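Local coordinates for protein polycyclic ketone monooxygenase (Myceliophthora thermophila, PDB 5MQ6) that catalyses Baeyer-Villiger oxidation of ketones, notably bulky polycyclic ones, to esters or lactones, with FAD as cofactor and NADPH as bound coenzyme, at residues R126-H131 with A248-D253; G242-T247 with D470-S475. All blocks are in the same frame, centred on the assembly; numbering follows the deposited sequence.

Contact 1: residues R126-H131 with A248-D253; sequences RYPGLH and ARWNYD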
loop_
_atom_site.group_PDB
_atom_site.type_symbol
_atom_site.label_atom_id
_atom_site.label_comp_id
_atom_site.label_asym_id
_atom_site.label_seq_id
_atom_site.Cartn_x
_atom_site.Cartn_y
_atom_site.Cartn_z
ATOM N N ARG A 126 -10.966 4.908 8.619
ATOM C CA ARG A 126 -11.071 5.680 9.859
ATOM C C ARG A 126 -11.571 4.784 10.998
ATOM O O ARG A 126 -12.240 5.248 11.916
ATOM C CB ARG A 126 -12.015 6.889 9.637
ATOM C CG ARG A 126 -11.881 7.642 8.312
ATOM C CD ARG A 126 -12.661 8.932 8.413
ATOM N NE ARG A 126 -12.693 9.570 7.099
ATOM C CZ ARG A 126 -13.089 10.823 6.855
ATOM N NH1 ARG A 126 -13.516 11.593 7.825
ATOM N NH2 ARG A 126 -13.098 11.304 5.593
ATOM N N TYR A 127 -11.216 3.500 10.932
ATOM C CA TYR A 127 -11.733 2.509 11.862
ATOM C C TYR A 127 -11.135 2.803 13.242
ATOM O O TYR A 127 -10.190 3.570 13.335
ATOM C CB TYR A 127 -11.447 1.105 11.343
ATOM C CG TYR A 127 -9.987 0.767 11.162
ATOM C CD1 TYR A 127 -9.175 0.553 12.277
ATOM C CD2 TYR A 127 -9.411 0.682 9.896
ATOM C CE1 TYR A 127 -7.839 0.202 12.163
ATOM C CE2 TYR A 127 -8.074 0.334 9.774
ATOM C CZ TYR A 127 -7.289 0.113 10.938
ATOM O OH TYR A 127 -5.987 -0.206 10.882
ATOM N N PRO A 128 -11.726 2.259 14.334
ATOM C CA PRO A 128 -11.244 2.557 15.699
ATOM C C PRO A 128 -9.844 2.006 15.943
ATOM O O PRO A 128 -9.549 0.866 15.585
ATOM C CB PRO A 128 -12.257 1.798 16.605
ATOM C CG PRO A 128 -13.420 1.514 15.684
ATOM C CD PRO A 128 -12.826 1.289 14.344
ATOM N N GLY A 129 -8.976 2.816 16.460
ATOM C CA GLY A 129 -7.568 2.416 16.672
ATOM C C GLY A 129 -6.539 2.609 15.545
ATOM O O GLY A 129 -5.349 2.344 15.734
ATOM N N LEU A 130 -6.970 3.101 14.395
ATOM C CA LEU A 130 -6.081 3.244 13.269
ATOM C C LEU A 130 -4.918 4.180 13.544
ATOM O O LEU A 130 -5.086 5.290 13.992
ATOM C CB LEU A 130 -6.836 3.680 12.039
ATOM C CG LEU A 130 -6.042 4.150 10.784
ATOM C CD1 LEU A 130 -5.441 2.965 10.085
ATOM C CD2 LEU A 130 -7.027 4.878 9.840
ATOM N N HIS A 131 -3.731 3.680 13.269
ATOM C CA HIS A 131 -2.511 4.437 13.307
ATOM C C HIS A 131 -1.600 4.033 12.143
ATOM O O HIS A 131 -1.662 2.908 11.667
ATOM C CB HIS A 131 -1.721 4.133 14.608
ATOM C CG HIS A 131 -2.354 4.683 15.844
ATOM N ND1 HIS A 131 -3.502 4.142 16.385
ATOM C CD2 HIS A 131 -2.031 5.749 16.617
ATOM C CE1 HIS A 131 -3.834 4.823 17.467
ATOM N NE2 HIS A 131 -2.961 5.805 17.631
ATOM N N ALA A 248 -12.219 -0.990 6.053
ATOM C CA ALA A 248 -11.871 0.143 5.156
ATOM C C ALA A 248 -13.118 1.018 4.842
ATOM O O ALA A 248 -13.002 2.121 4.325
ATOM C CB ALA A 248 -11.229 -0.382 3.900
ATOM N N ARG A 249 -14.311 0.509 5.166
ATOM C CA ARG A 249 -15.530 1.357 5.121
ATOM C C ARG A 249 -16.342 1.225 6.449
ATOM O O ARG A 249 -17.506 0.693 6.453
ATOM C CB ARG A 249 -16.348 0.992 3.876
ATOM C CG ARG A 249 -15.555 0.913 2.574
ATOM C CD ARG A 249 -15.293 2.307 1.943
ATOM N NE ARG A 249 -14.598 2.188 0.612
ATOM C CZ ARG A 249 -13.292 2.059 0.416
ATOM N NH1 ARG A 249 -12.465 1.991 1.419
ATOM N NH2 ARG A 249 -12.788 1.981 -0.832
ATOM N N TRP A 250 -15.740 1.728 7.548
ATOM C CA TRP A 250 -16.287 1.479 8.882
ATOM C C TRP A 250 -17.688 2.085 9.097
ATOM O O TRP A 250 -17.911 3.246 8.817
ATOM C CB TRP A 250 -15.420 2.044 9.920
ATOM C CG TRP A 250 -15.747 1.545 11.338
ATOM C CD1 TRP A 250 -16.472 2.195 12.277
ATOM C CD2 TRP A 250 -15.299 0.320 11.951
ATOM N NE1 TRP A 250 -16.511 1.476 13.423
ATOM C CE2 TRP A 250 -15.819 0.309 13.257
ATOM C CE3 TRP A 250 -14.508 -0.761 11.507
ATOM C CZ2 TRP A 250 -15.570 -0.741 14.154
ATOM C CZ3 TRP A 250 -14.228 -1.784 12.369
ATOM C CH2 TRP A 250 -14.772 -1.789 13.693
ATOM N N ASN A 251 -18.561 1.308 9.715
ATOM C CA ASN A 251 -19.969 1.713 9.986
ATOM C C ASN A 251 -20.185 2.054 11.451
ATOM O O ASN A 251 -20.542 1.194 12.288
ATOM C CB ASN A 251 -20.923 0.647 9.545
ATOM C CG ASN A 251 -22.355 1.133 9.512
ATOM O OD1 ASN A 251 -22.733 2.121 10.181
ATOM N ND2 ASN A 251 -23.153 0.462 8.720
ATOM N N TYR A 252 -19.987 3.338 11.726
ATOM C CA TYR A 252 -20.168 3.892 13.021
ATOM C C TYR A 252 -21.615 3.951 13.506
ATOM O O TYR A 252 -21.848 4.162 14.733
ATOM C CB TYR A 252 -19.488 5.239 13.121
ATOM C CG TYR A 252 -17.962 5.137 13.356
ATOM C CD1 TYR A 252 -17.464 4.622 14.547
ATOM C CD2 TYR A 252 -17.045 5.552 12.395
ATOM C CE1 TYR A 252 -16.111 4.532 14.785
ATOM C CE2 TYR A 252 -15.675 5.482 12.622
ATOM C CZ TYR A 252 -15.227 4.945 13.817
ATOM O OH TYR A 252 -13.925 4.844 14.078
ATOM N N ASP A 253 -22.573 3.756 12.590
ATOM C CA ASP A 253 -23.989 3.767 12.969
ATOM C C ASP A 253 -24.242 2.447 13.651
ATOM O O ASP A 253 -24.961 2.419 14.595
ATOM C CB ASP A 253 -24.969 3.972 11.784
ATOM C CG ASP A 253 -24.942 5.425 11.210
ATOM O OD1 ASP A 253 -24.645 6.458 11.905
ATOM O OD2 ASP A 253 -25.226 5.553 10.003
HETATM O O HOH W 1 -12.862 2.983 7.470
#

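Contact 2: residues G242-T247 with D470-S475; sequences GPVFHT and DILVLS. With NDP (NADPH dihydro-nicotinamide-adenine-dinucleotide phosphate), chain C.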
loop_
_atom_site.group_PDB
_atom_site.type_symbol
_atom_site.label_atom_id
_atom_site.label_comp_id
_atom_site.label_asym_id
_atom_site.label_seq_id
_atom_site.Cartn_x
_atom_site.Cartn_y
_atom_site.Cartn_z
ATOM N N GLY A 242 -27.138 -10.240 9.984
ATOM C CA GLY A 242 -26.752 -9.086 10.828
ATOM C C GLY A 242 -25.949 -8.027 10.041
ATOM O O GLY A 242 -25.534 -8.278 8.905
ATOM N N PRO A 243 -25.753 -6.833 10.618
ATOM C CA PRO A 243 -24.930 -5.808 9.991
ATOM C C PRO A 243 -23.453 -6.294 9.710
ATOM O O PRO A 243 -22.811 -6.957 10.527
ATOM C CB PRO A 243 -25.009 -4.613 10.971
ATOM C CG PRO A 243 -25.916 -4.962 12.081
ATOM C CD PRO A 243 -26.418 -6.377 11.846
ATOM N N VAL A 244 -22.957 -6.015 8.514
ATOM C CA VAL A 244 -21.651 -6.413 8.035
ATOM C C VAL A 244 -21.037 -5.130 7.462
ATOM O O VAL A 244 -21.763 -4.288 6.841
ATOM C CB VAL A 244 -21.677 -7.390 6.866
ATOM C CG1 VAL A 244 -20.305 -7.995 6.635
ATOM C CG2 VAL A 244 -22.624 -8.488 7.109
ATOM N N PHE A 245 -19.713 -5.009 7.634
ATOM C CA PHE A 245 -18.982 -3.936 7.057
ATOM C C PHE A 245 -17.519 -4.295 6.979
ATOM O O PHE A 245 -17.081 -5.212 7.662
ATOM C CB PHE A 245 -19.203 -2.594 7.792
ATOM C CG PHE A 245 -18.998 -2.637 9.260
ATOM C CD1 PHE A 245 -17.754 -2.379 9.810
ATOM C CD2 PHE A 245 -20.077 -2.885 10.106
ATOM C CE1 PHE A 245 -17.582 -2.392 11.176
ATOM C CE2 PHE A 245 -19.912 -2.912 11.449
ATOM C CZ PHE A 245 -18.662 -2.660 11.999
ATOM N N HIS A 246 -16.801 -3.606 6.088
ATOM C CA HIS A 246 -15.365 -3.822 5.926
ATOM C C HIS A 246 -14.670 -2.741 6.742
ATOM O O HIS A 246 -15.186 -1.665 6.946
ATOM C CB HIS A 246 -14.994 -3.870 4.422
ATOM C CG HIS A 246 -13.621 -4.414 4.111
ATOM N ND1 HIS A 246 -12.472 -3.719 4.394
ATOM C CD2 HIS A 246 -13.222 -5.506 3.412
ATOM C CE1 HIS A 246 -11.414 -4.397 3.979
ATOM N NE2 HIS A 246 -11.839 -5.478 3.353
ATOM N N THR A 247 -13.524 -3.048 7.313
ATOM C CA THR A 247 -12.797 -2.077 8.116
ATOM C C THR A 247 -12.442 -0.808 7.353
ATOM O O THR A 247 -12.281 0.304 7.915
ATOM C CB THR A 247 -11.480 -2.748 8.624
ATOM O OG1 THR A 247 -10.707 -3.308 7.535
ATOM C CG2 THR A 247 -11.824 -3.922 9.539
ATOM N N ASP A 470 -23.943 -11.437 15.940
ATOM C CA ASP A 470 -24.783 -10.249 15.733
ATOM C C ASP A 470 -24.236 -9.309 14.645
ATOM O O ASP A 470 -24.966 -8.944 13.745
ATOM C CB ASP A 470 -24.873 -9.461 17.025
ATOM C CG ASP A 470 -25.479 -10.273 18.125
ATOM O OD1 ASP A 470 -26.308 -11.169 17.799
ATOM O OD2 ASP A 470 -25.106 -10.028 19.293
ATOM N N ILE A 471 -22.968 -8.917 14.760
ATOM C CA ILE A 471 -22.365 -7.928 13.870
ATOM C C ILE A 471 -21.117 -8.569 13.305
ATOM O O ILE A 471 -20.364 -9.132 14.080
ATOM C CB ILE A 471 -21.988 -6.703 14.695
ATOM C CG1 ILE A 471 -23.238 -5.976 15.165
ATOM C CG2 ILE A 471 -21.056 -5.763 13.929
ATOM C CD1 ILE A 471 -22.992 -4.977 16.287
ATOM N N LEU A 472 -20.889 -8.479 11.986
ATOM C CA LEU A 472 -19.692 -9.048 11.345
ATOM C C LEU A 472 -18.798 -7.965 10.736
ATOM O O LEU A 472 -19.242 -7.134 9.920
ATOM C CB LEU A 472 -20.085 -10.038 10.277
ATOM C CG LEU A 472 -18.942 -10.720 9.488
ATOM C CD1 LEU A 472 -18.070 -11.663 10.303
ATOM C CD2 LEU A 472 -19.478 -11.492 8.313
ATOM N N VAL A 473 -17.538 -7.988 11.121
ATOM C CA VAL A 473 -16.505 -7.058 10.616
ATOM C C VAL A 473 -15.540 -7.802 9.718
ATOM O O VAL A 473 -15.044 -8.832 10.094
ATOM C CB VAL A 473 -15.672 -6.469 11.780
ATOM C CG1 VAL A 473 -14.720 -5.393 11.296
ATOM C CG2 VAL A 473 -16.583 -5.876 12.839
ATOM N N LEU A 474 -15.323 -7.271 8.517
ATOM C CA LEU A 474 -14.491 -7.863 7.488
ATOM C C LEU A 474 -13.205 -7.036 7.441
ATOM O O LEU A 474 -13.166 -5.869 7.050
ATOM C CB LEU A 474 -15.187 -7.886 6.129
ATOM C CG LEU A 474 -16.533 -8.653 6.026
ATOM C CD1 LEU A 474 -17.068 -8.657 4.579
ATOM C CD2 LEU A 474 -16.455 -10.082 6.549
ATOM N N SER A 475 -12.163 -7.648 7.964
ATOM C CA SER A 475 -10.831 -7.085 7.996
ATOM C C SER A 475 -10.001 -8.015 7.112
ATOM O O SER A 475 -8.960 -8.576 7.533
ATOM C CB SER A 475 -10.377 -7.097 9.441
ATOM O OG SER A 475 -9.048 -6.924 9.481
HETATM P PA NDP C . -4.531 -8.093 5.118
HETATM O O1A NDP C . -4.751 -8.532 3.629
HETATM O O2A NDP C . -3.167 -7.815 5.699
HETATM O O5B NDP C . -5.347 -9.139 6.025
HETATM C C5B NDP C . -6.536 -9.773 5.599
HETATM C C4B NDP C . -6.754 -10.853 6.639
HETATM O O4B NDP C . -7.944 -11.619 6.312
HETATM C C3B NDP C . -5.565 -11.816 6.706
HETATM O O3B NDP C . -5.185 -11.997 8.083
HETATM C C2B NDP C . -6.152 -13.034 6.027
HETATM O O2B NDP C . -5.506 -14.290 6.384
HETATM C C1B NDP C . -7.607 -12.967 6.434
HETATM N N9A NDP C . -8.429 -13.812 5.566
HETATM C C8A NDP C . -8.499 -13.816 4.195
HETATM N N7A NDP C . -9.345 -14.768 3.757
HETATM C C5A NDP C . -9.794 -15.361 4.893
HETATM C C6A NDP C . -10.696 -16.473 5.163
HETATM N N6A NDP C . -11.253 -17.085 4.126
HETATM N N1A NDP C . -10.915 -16.807 6.452
HETATM C C2A NDP C . -10.325 -16.175 7.518
HETATM N N3A NDP C . -9.466 -15.153 7.370
HETATM C C4A NDP C . -9.192 -14.742 6.083
HETATM O O3 NDP C . -5.349 -6.756 5.412
HETATM P PN NDP C . -5.176 -5.603 6.571
HETATM O O1N NDP C . -6.348 -4.605 6.304
HETATM O O2N NDP C . -5.102 -6.208 7.955
HETATM O O5D NDP C . -3.755 -4.895 6.253
HETATM C C5D NDP C . -3.513 -4.422 4.885
HETATM C C4D NDP C . -2.317 -3.489 4.825
HETATM O O4D NDP C . -2.618 -2.231 5.469
HETATM C C3D NDP C . -1.193 -4.024 5.715
HETATM O O3D NDP C . -0.532 -5.270 5.275
HETATM C C2D NDP C . -0.366 -2.748 5.980
HETATM O O2D NDP C . 0.456 -2.397 4.819
HETATM C C1D NDP C . -1.486 -1.760 6.302
HETATM P P2B NDP C . -4.260 -14.819 5.489
HETATM O O1X NDP C . -4.725 -14.639 4.037
HETATM O O2X NDP C . -4.085 -16.299 5.753
HETATM O O3X NDP C . -3.015 -14.056 5.964
#

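Contact 1: residues R126-H131 with A248-D253
Pro128 lies against one face of the Trp250 indole: its CD sits 3.4 Å from the centroid of the six-membered ring and 14° off the ring normal, a CH-pi contact. Pro128 CG lies over the same side, near CZ2 and CE2 of Trp250, while Tyr127 CB reaches Trp250 CE3 at 3.6 Å. A first torsion with CG anti to the backbone N (chi1 -166°) places the indole there. The Tyr252 hydroxyl donates to Arg126 O over 2.8 Å, approaching in the carbonyl plane, and the acceptor lies at the edge of the phenol ring. Trp250 CD1, at the indole edge, stands 3.1 Å above the centre of one face of the Tyr252 ring, which probably limits the phenol's freedom to turn. Water 1 adds a second polar tie, donated to by Arg126 N (2.9 Å) and by Trp250 N (3.1 Å). Trp250 fits the final position of FxGxxxHxxxW, the fingerprint of Baeyer-Villiger monooxygenases, so this contact joins that motif to the loop after helix 121-124, close to the FAD. With an alanine in place of Trp250, Pro128 would probably lose the flat surface beneath its ring and the Tyr252 phenol its neighbour, opening a gap between loop 126-131 and the start of helix 252-255. In the second shell, Asn251, at the N-cap of helix 252-255, accepts from Asp253 N at its OD1 over 2.9 Å and also serves Val254 N. A type II turn runs from Tyr127 to Leu130, and Tyr127 OH is bonded to Gln283 of helix 279-289.

Contact 2: residues G242-T247 with D470-S475
An edge of the five-stranded parallel sheet beside the bound NADPH is formed here, where strand 244-246 pairs with 471-474 from Val244 against Leu472 to His246 against Leu474. The short segments diverge by only 18°, and four backbone bonds alternate in the parallel manner. Leu472 N donates to Pro243 O at 2.9 Å, and Phe245 N reaches Leu472 O at 3.2 Å. Leu474 N then bonds to Phe245 O over 2.8 Å, and Thr247 N closes the ladder on Leu474 O at 2.9 Å. Phe245 and Val473 project from the same face of the sheet. With its CG wedged between the backbone N and the carbonyl carbon (chi1 52°), the Phe245 ring leans back over the neighbouring strand: Leu472 O lies over one of its faces, CZ meets Val473 CG2 at 3.9 Å and CE2 touches the CG2 branch of Ile471. From the other face, Val244 CG1 packs against CG of Leu474, and the His246 ring lays one face over Leu474 O, 3.3 Å from its plane. Ala248 N is hydrogen-bonded to His246 ND1, which probably steadies the turn of the imidazole. Beyond the strands, Thr247 CG2 presses closely on Ser475 CB, only 3.5 Å away. Ser475 then brings the chain to the coenzyme, its O lying 3.3 Å from C4B of the adenosine ribose of NADPH. Strand 471-474 is hydrogen-bonded in turn to 271-275, which leads into what appears to be a GxGxxA turn, where Thr277 N is hydrogen-bonded to the coenzyme, consistent with a Rossmann-type dinucleotide-binding domain.

Both contacts are largely buried and continuous in the chain, 242-247 running directly into 248-253. The outer end of contact 2 reaches the surface at Pro243, while in contact 1 Arg126 and Tyr252 are partly exposed. Contact 2 is sheet pairing, with four backbone bonds and 545 Å² buried; contact 1 joins a loop to the approach and first turn of helix 252-255 through ring packing, one direct hydrogen bond and a water, and buries 265 Å². In contact 1 the side chain of Tyr127 comes within about 4 Å of the FAD, while contact 2 reaches the NADPH through Ser475. They meet where Trp250 and Phe245 pack edge-to-face. Helix 279-289 receives side chains from both.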